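Local coordinates for superoxide dismutase [Cu-Zn] (Bacteroidetes bacterium GWA2_30_7, PDB 7B4O), which probably catalyses the dismutation of superoxide to dioxygen and hydrogen peroxide, and here holds zinc ions in both metal sites of its active centre, at residues K75-P80 with S84-D89; G88-I93 with L103-K108. One frame throughout, in Å; residues are numbered along the deposited sequence.

Contact 1: K75-P80 with S84-D89; sequences KSHGAP and SRHIGD. With ZN (zinc ion), chain F.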
loop_
_atom_site.group_PDB
_atom_site.type_symbol
_atom_site.label_atom_id
_atom_site.label_comp_id
_atom_site.label_asym_id
_atom_site.label_seq_id
_atom_site.Cartn_x
_atom_site.Cartn_y
_atom_site.Cartn_z
ATOM N N LYS A 75 -16.643 -15.987 -6.916
ATOM C CA LYS A 75 -17.816 -15.628 -7.738
ATOM C C LYS A 75 -17.343 -15.147 -9.113
ATOM O O LYS A 75 -16.122 -15.096 -9.359
ATOM C CB LYS A 75 -18.673 -14.625 -6.964
ATOM C CG LYS A 75 -19.424 -15.297 -5.811
ATOM C CD LYS A 75 -20.322 -14.399 -5.000
ATOM C CE LYS A 75 -21.465 -13.799 -5.786
ATOM N NZ LYS A 75 -22.427 -14.825 -6.239
ATOM N N SER A 76 -18.304 -14.887 -9.991
ATOM C CA SER A 76 -18.080 -14.418 -11.379
ATOM C C SER A 76 -17.817 -12.917 -11.371
ATOM O O SER A 76 -18.208 -12.248 -10.427
ATOM C CB SER A 76 -19.250 -14.757 -12.254
ATOM O OG SER A 76 -19.412 -16.154 -12.324
ATOM N N HIS A 77 -17.196 -12.416 -12.433
ATOM C CA HIS A 77 -16.959 -10.969 -12.643
ATOM C C HIS A 77 -18.288 -10.287 -12.963
ATOM O O HIS A 77 -19.067 -10.836 -13.769
ATOM C CB HIS A 77 -15.964 -10.753 -13.769
ATOM C CG HIS A 77 -15.676 -9.311 -14.001
ATOM N ND1 HIS A 77 -14.914 -8.541 -13.131
ATOM C CD2 HIS A 77 -16.127 -8.467 -14.957
ATOM C CE1 HIS A 77 -14.879 -7.303 -13.585
ATOM N NE2 HIS A 77 -15.605 -7.230 -14.696
ATOM N N GLY A 78 -18.523 -9.100 -12.417
ATOM C CA GLY A 78 -19.707 -8.304 -12.770
ATOM C C GLY A 78 -19.545 -6.842 -12.438
ATOM O O GLY A 78 -18.395 -6.389 -12.248
ATOM N N ALA A 79 -20.671 -6.140 -12.383
ATOM C CA ALA A 79 -20.771 -4.704 -12.054
ATOM C C ALA A 79 -20.911 -4.545 -10.548
ATOM O O ALA A 79 -21.380 -5.452 -9.864
ATOM C CB ALA A 79 -21.937 -4.097 -12.787
ATOM N N PRO A 80 -20.545 -3.373 -9.990
ATOM C CA PRO A 80 -20.701 -3.117 -8.559
ATOM C C PRO A 80 -22.106 -3.436 -8.019
ATOM O O PRO A 80 -22.213 -3.929 -6.899
ATOM C CB PRO A 80 -20.400 -1.612 -8.421
ATOM C CG PRO A 80 -19.569 -1.266 -9.620
ATOM C CD PRO A 80 -19.905 -2.262 -10.701
ATOM N N SER A 84 -23.838 -11.133 -8.562
ATOM C CA SER A 84 -22.774 -11.958 -9.181
ATOM C C SER A 84 -21.593 -11.048 -9.538
ATOM O O SER A 84 -21.524 -10.579 -10.694
ATOM C CB SER A 84 -23.309 -12.710 -10.366
ATOM O OG SER A 84 -22.319 -13.567 -10.883
ATOM N N ARG A 85 -20.731 -10.784 -8.558
ATOM C CA ARG A 85 -19.537 -9.926 -8.725
ATOM C C ARG A 85 -18.418 -10.415 -7.810
ATOM O O ARG A 85 -18.686 -11.078 -6.801
ATOM C CB ARG A 85 -19.859 -8.457 -8.439
ATOM C CG ARG A 85 -20.255 -8.174 -6.998
ATOM C CD ARG A 85 -20.286 -6.688 -6.694
ATOM N NE ARG A 85 -19.029 -6.214 -6.103
ATOM C CZ ARG A 85 -18.901 -5.093 -5.412
ATOM N NH1 ARG A 85 -19.937 -4.288 -5.244
ATOM N NH2 ARG A 85 -17.737 -4.785 -4.875
ATOM N N HIS A 86 -17.193 -10.056 -8.169
ATOM C CA HIS A 86 -16.012 -10.146 -7.290
ATOM C C HIS A 86 -16.111 -9.017 -6.264
ATOM O O HIS A 86 -16.653 -7.951 -6.606
ATOM C CB HIS A 86 -14.732 -9.974 -8.118
ATOM C CG HIS A 86 -14.566 -10.982 -9.198
ATOM N ND1 HIS A 86 -13.990 -10.692 -10.409
ATOM C CD2 HIS A 86 -14.907 -12.288 -9.248
ATOM C CE1 HIS A 86 -13.955 -11.792 -11.135
ATOM N NE2 HIS A 86 -14.514 -12.769 -10.456
ATOM N N ILE A 87 -15.611 -9.237 -5.053
ATOM C CA ILE A 87 -15.484 -8.130 -4.069
ATOM C C ILE A 87 -14.764 -6.963 -4.761
ATOM O O ILE A 87 -15.170 -5.807 -4.568
ATOM C CB ILE A 87 -14.764 -8.577 -2.790
ATOM C CG1 ILE A 87 -15.534 -9.663 -2.033
ATOM C CG2 ILE A 87 -14.494 -7.373 -1.902
ATOM C CD1 ILE A 87 -16.963 -9.309 -1.685
ATOM N N GLY A 88 -13.766 -7.261 -5.588
ATOM C CA GLY A 88 -12.938 -6.206 -6.212
ATOM C C GLY A 88 -13.593 -5.496 -7.388
ATOM O O GLY A 88 -12.915 -4.647 -8.005
ATOM N N ASP A 89 -14.830 -5.822 -7.764
ATOM C CA ASP A 89 -15.469 -5.260 -8.980
ATOM C C ASP A 89 -16.088 -3.899 -8.686
ATOM O O ASP A 89 -17.283 -3.824 -8.382
ATOM C CB ASP A 89 -16.481 -6.245 -9.568
ATOM C CG ASP A 89 -15.819 -7.463 -10.173
ATOM O OD1 ASP A 89 -14.565 -7.432 -10.382
ATOM O OD2 ASP A 89 -16.556 -8.442 -10.435
HETATM ZN ZN ZN F . -13.890 -8.927 -11.381
HETATM O O HOH W 1 -21.163 -15.399 -9.128
HETATM O O HOH W 2 -21.419 -11.890 -13.287
#
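His77 CA lies over one face of the His86 imidazole, 3.7 Å from the ring centroid in a CH-pi contact, while the carbonyl oxygen of Lys75 stands at the rim of that ring, in its plane. The His77 ring presents an edge to His86 ND1, and the Asp89 carboxylate crosses it with the two planes 73° apart. On the guanidinium of Arg85, the Asp89 backbone oxygen sits above the centre of one face, buried and without a hydrogen-bonding partner.

The flat groups of these two histidines and the aspartate are turned to meet one zinc ion. His77 has CG anti to the backbone N (chi1 -179°), which carries ND1 to 2.1 Å from the metal. His86 ND1 binds zinc at 2.0 Å and Asp89 OD1 at 1.9 Å; His69 supplies the fourth ligand. This is the zinc-binding loop of Cu,Zn superoxide dismutases, here joining strands 46-53 and 89-95, and a type I turn from His86 to Asp89 brings two of the ligands together.

The carboxylate suits its place because its second oxygen can be gripped as well. Gly78 N donates to Asp89 OD2 at 2.9 Å, nearly straight at 168°, and His86 N reaches the same oxygen from the opposite face, which limits rotation of the group. Glycine fits at Gly78, since a side chain there would collide with Ser84 O. Asp130 takes the other nitrogen of His77, steadying that ring as a second-shell residue.

Arg85 ties the loop's backbone together: NH1 bonds Pro80 O at 2.8 Å, on a carbonyl lone pair, NE meets His86 O at 3.0 Å, and NH2 donates to Ile87 O. Nearer the surface, Lys75 CB packs 3.6 Å from Arg85 O.

Contact 2: G88-I93 with L103-K108; sequences GDLGNI and LEYIDK. With ZN (zinc ion), chain F; ZN (zinc ion), chain G.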
loop_
_atom_site.group_PDB
_atom_site.type_symbol
_atom_site.label_atom_id
_atom_site.label_comp_id
_atom_site.label_asym_id
_atom_site.label_seq_id
_atom_site.Cartn_x
_atom_site.Cartn_y
_atom_site.Cartn_z
ATOM N N GLY A 88 -13.766 -7.261 -5.588
ATOM C CA GLY A 88 -12.938 -6.206 -6.212
ATOM C C GLY A 88 -13.593 -5.496 -7.388
ATOM O O GLY A 88 -12.915 -4.647 -8.005
ATOM N N ASP A 89 -14.830 -5.822 -7.764
ATOM C CA ASP A 89 -15.469 -5.260 -8.980
ATOM C C ASP A 89 -16.088 -3.899 -8.686
ATOM O O ASP A 89 -17.283 -3.824 -8.382
ATOM C CB ASP A 89 -16.481 -6.245 -9.568
ATOM C CG ASP A 89 -15.819 -7.463 -10.173
ATOM O OD1 ASP A 89 -14.565 -7.432 -10.382
ATOM O OD2 ASP A 89 -16.556 -8.442 -10.435
ATOM N N LEU A 90 -15.278 -2.834 -8.777
ATOM C CA LEU A 90 -15.737 -1.456 -8.485
ATOM C C LEU A 90 -16.079 -0.724 -9.794
ATOM O O LEU A 90 -16.282 0.482 -9.732
ATOM C CB LEU A 90 -14.670 -0.698 -7.687
ATOM C CG LEU A 90 -14.063 -1.420 -6.484
ATOM C CD1 LEU A 90 -13.260 -0.443 -5.644
ATOM C CD2 LEU A 90 -15.100 -2.110 -5.603
ATOM N N GLY A 91 -16.228 -1.451 -10.907
ATOM C CA GLY A 91 -16.783 -0.927 -12.166
ATOM C C GLY A 91 -15.779 -0.095 -12.949
ATOM O O GLY A 91 -14.659 -0.581 -13.192
ATOM N N ASN A 92 -16.192 1.102 -13.351
ATOM C CA ASN A 92 -15.379 2.005 -14.198
ATOM C C ASN A 92 -15.258 3.361 -13.517
ATOM O O ASN A 92 -16.205 3.798 -12.829
ATOM C CB ASN A 92 -15.963 2.185 -15.595
ATOM C CG ASN A 92 -15.836 0.916 -16.405
ATOM O OD1 ASN A 92 -14.737 0.559 -16.815
ATOM N ND2 ASN A 92 -16.939 0.219 -16.607
ATOM N N ILE A 93 -14.141 4.020 -13.784
ATOM C CA ILE A 93 -13.982 5.461 -13.485
ATOM C C ILE A 93 -13.877 6.191 -14.828
ATOM O O ILE A 93 -13.234 5.670 -15.750
ATOM C CB ILE A 93 -12.793 5.710 -12.543
ATOM C CG1 ILE A 93 -12.792 7.165 -12.078
ATOM C CG2 ILE A 93 -11.476 5.286 -13.161
ATOM C CD1 ILE A 93 -11.859 7.452 -10.931
ATOM N N LEU A 103 -14.741 9.709 -8.974
ATOM C CA LEU A 103 -15.791 8.686 -8.744
ATOM C C LEU A 103 -16.165 8.712 -7.272
ATOM O O LEU A 103 -15.269 8.824 -6.428
ATOM C CB LEU A 103 -15.271 7.307 -9.157
ATOM C CG LEU A 103 -16.200 6.130 -8.856
ATOM C CD1 LEU A 103 -17.514 6.257 -9.612
ATOM C CD2 LEU A 103 -15.520 4.816 -9.166
ATOM N N GLU A 104 -17.464 8.652 -7.006
ATOM C CA GLU A 104 -18.026 8.512 -5.647
ATOM C C GLU A 104 -19.202 7.549 -5.737
ATOM O O GLU A 104 -20.101 7.788 -6.540
ATOM C CB GLU A 104 -18.455 9.895 -5.166
ATOM C CG GLU A 104 -18.857 9.995 -3.733
ATOM C CD GLU A 104 -19.224 11.435 -3.406
ATOM O OE1 GLU A 104 -20.125 11.593 -2.573
ATOM O OE2 GLU A 104 -18.627 12.395 -4.019
ATOM N N TYR A 105 -19.195 6.498 -4.933
ATOM C CA TYR A 105 -20.380 5.613 -4.819
ATOM C C TYR A 105 -20.269 4.853 -3.500
ATOM O O TYR A 105 -19.186 4.816 -2.881
ATOM C CB TYR A 105 -20.525 4.693 -6.036
ATOM C CG TYR A 105 -19.708 3.433 -5.966
ATOM C CD1 TYR A 105 -18.355 3.434 -6.251
ATOM C CD2 TYR A 105 -20.289 2.236 -5.578
ATOM C CE1 TYR A 105 -17.602 2.277 -6.162
ATOM C CE2 TYR A 105 -19.553 1.067 -5.496
ATOM C CZ TYR A 105 -18.204 1.088 -5.790
ATOM O OH TYR A 105 -17.454 -0.042 -5.708
ATOM N N ILE A 106 -21.390 4.269 -3.097
ATOM C CA ILE A 106 -21.510 3.461 -1.859
ATOM C C ILE A 106 -21.461 1.986 -2.250
ATOM O O ILE A 106 -22.370 1.514 -2.977
ATOM C CB ILE A 106 -22.810 3.802 -1.112
ATOM C CG1 ILE A 106 -22.912 5.294 -0.787
ATOM C CG2 ILE A 106 -22.928 2.932 0.122
ATOM C CD1 ILE A 106 -21.753 5.837 0.015
ATOM N N ASP A 107 -20.442 1.294 -1.766
ATOM C CA ASP A 107 -20.248 -0.154 -1.982
ATOM C C ASP A 107 -20.741 -0.891 -0.738
ATOM O O ASP A 107 -20.363 -0.524 0.369
ATOM C CB ASP A 107 -18.788 -0.450 -2.310
ATOM C CG ASP A 107 -18.616 -1.852 -2.847
ATOM O OD1 ASP A 107 -18.725 -2.800 -2.049
ATOM O OD2 ASP A 107 -18.378 -1.982 -4.037
ATOM N N LYS A 108 -21.582 -1.908 -0.930
ATOM C CA LYS A 108 -22.223 -2.658 0.181
ATOM C C LYS A 108 -21.480 -3.972 0.447
ATOM O O LYS A 108 -21.923 -4.715 1.329
ATOM C CB LYS A 108 -23.693 -2.891 -0.163
ATOM C CG LYS A 108 -24.514 -1.612 -0.230
ATOM C CD LYS A 108 -26.007 -1.835 -0.100
ATOM C CE LYS A 108 -26.760 -0.578 0.280
ATOM N NZ LYS A 108 -26.770 -0.359 1.748
HETATM ZN ZN ZN F . -13.890 -8.927 -11.381
HETATM ZN ZN ZN G . -18.260 13.484 -5.922
#
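Strand 89-93, whose Leu90 and Ile93 reach across to Tyr105 and Leu103, runs close to antiparallel to strand 103-107, at 158°, but the axes come no nearer than 8.5 Å, so the two meet through side chains. At one end the Ile93 branch CG1-CD1 crosses obliquely over Leu103, CG1 lying 3.8 Å from Leu103 CB. Leu103 CD2 reaches toward the Asn92 carbonyl oxygen.

At the other end Tyr105 points its hydroxyl into Leu90, the side chains crossing at about a right angle with OH 3.1 Å from Leu90 CD2, a tight fit. The tyrosine CG lies between the backbone N and carbonyl carbon (chi1 84°), a turn that brings the hydroxyl end of the ring up to the Asp107 carboxylate. Its OH donates to Asp107 OD2 at 2.7 Å, on the anti lone pair; tyrosine suits the place because this one group can both pack against Leu90 and donate to Asp107. A phenylalanine here would remove that hydroxyl and would probably leave Asp107 OD2 without one of its mates and open a gap beside Leu90 CD2.

Glu104, next along the strand from Leu103, takes no part in the packing; its OE2 binds a separate zinc ion together with His102. Both are edge strands of the sheet, and their side chains close the Greek-key barrel: Leu90, Ile93 and Leu103 all touch Phe50 of strand 46-53, while Ile93 and Tyr105 also rest on strand 33-41.

Contacts 1 and 2 share Gly88 and Asp89, where the zinc loop runs into the barrel, and their centres are about 11 Å apart. Asp89 thus binds the metal while belonging to the segment whose Leu90 and Ile93 pack in contact 2. A second join is electrostatic: Arg85 NH2 of contact 1 forms a salt bridge of 3.0 Å with Asp107 OD2 of contact 2, giving the carboxylate a positive partner besides its tyrosine. Pro80 CG also packs 3.5 Å from Leu90 C. The metal end of contact 1 borders the rest of the active centre, since His69 binds both this zinc and the one held with His51, His53 and His126.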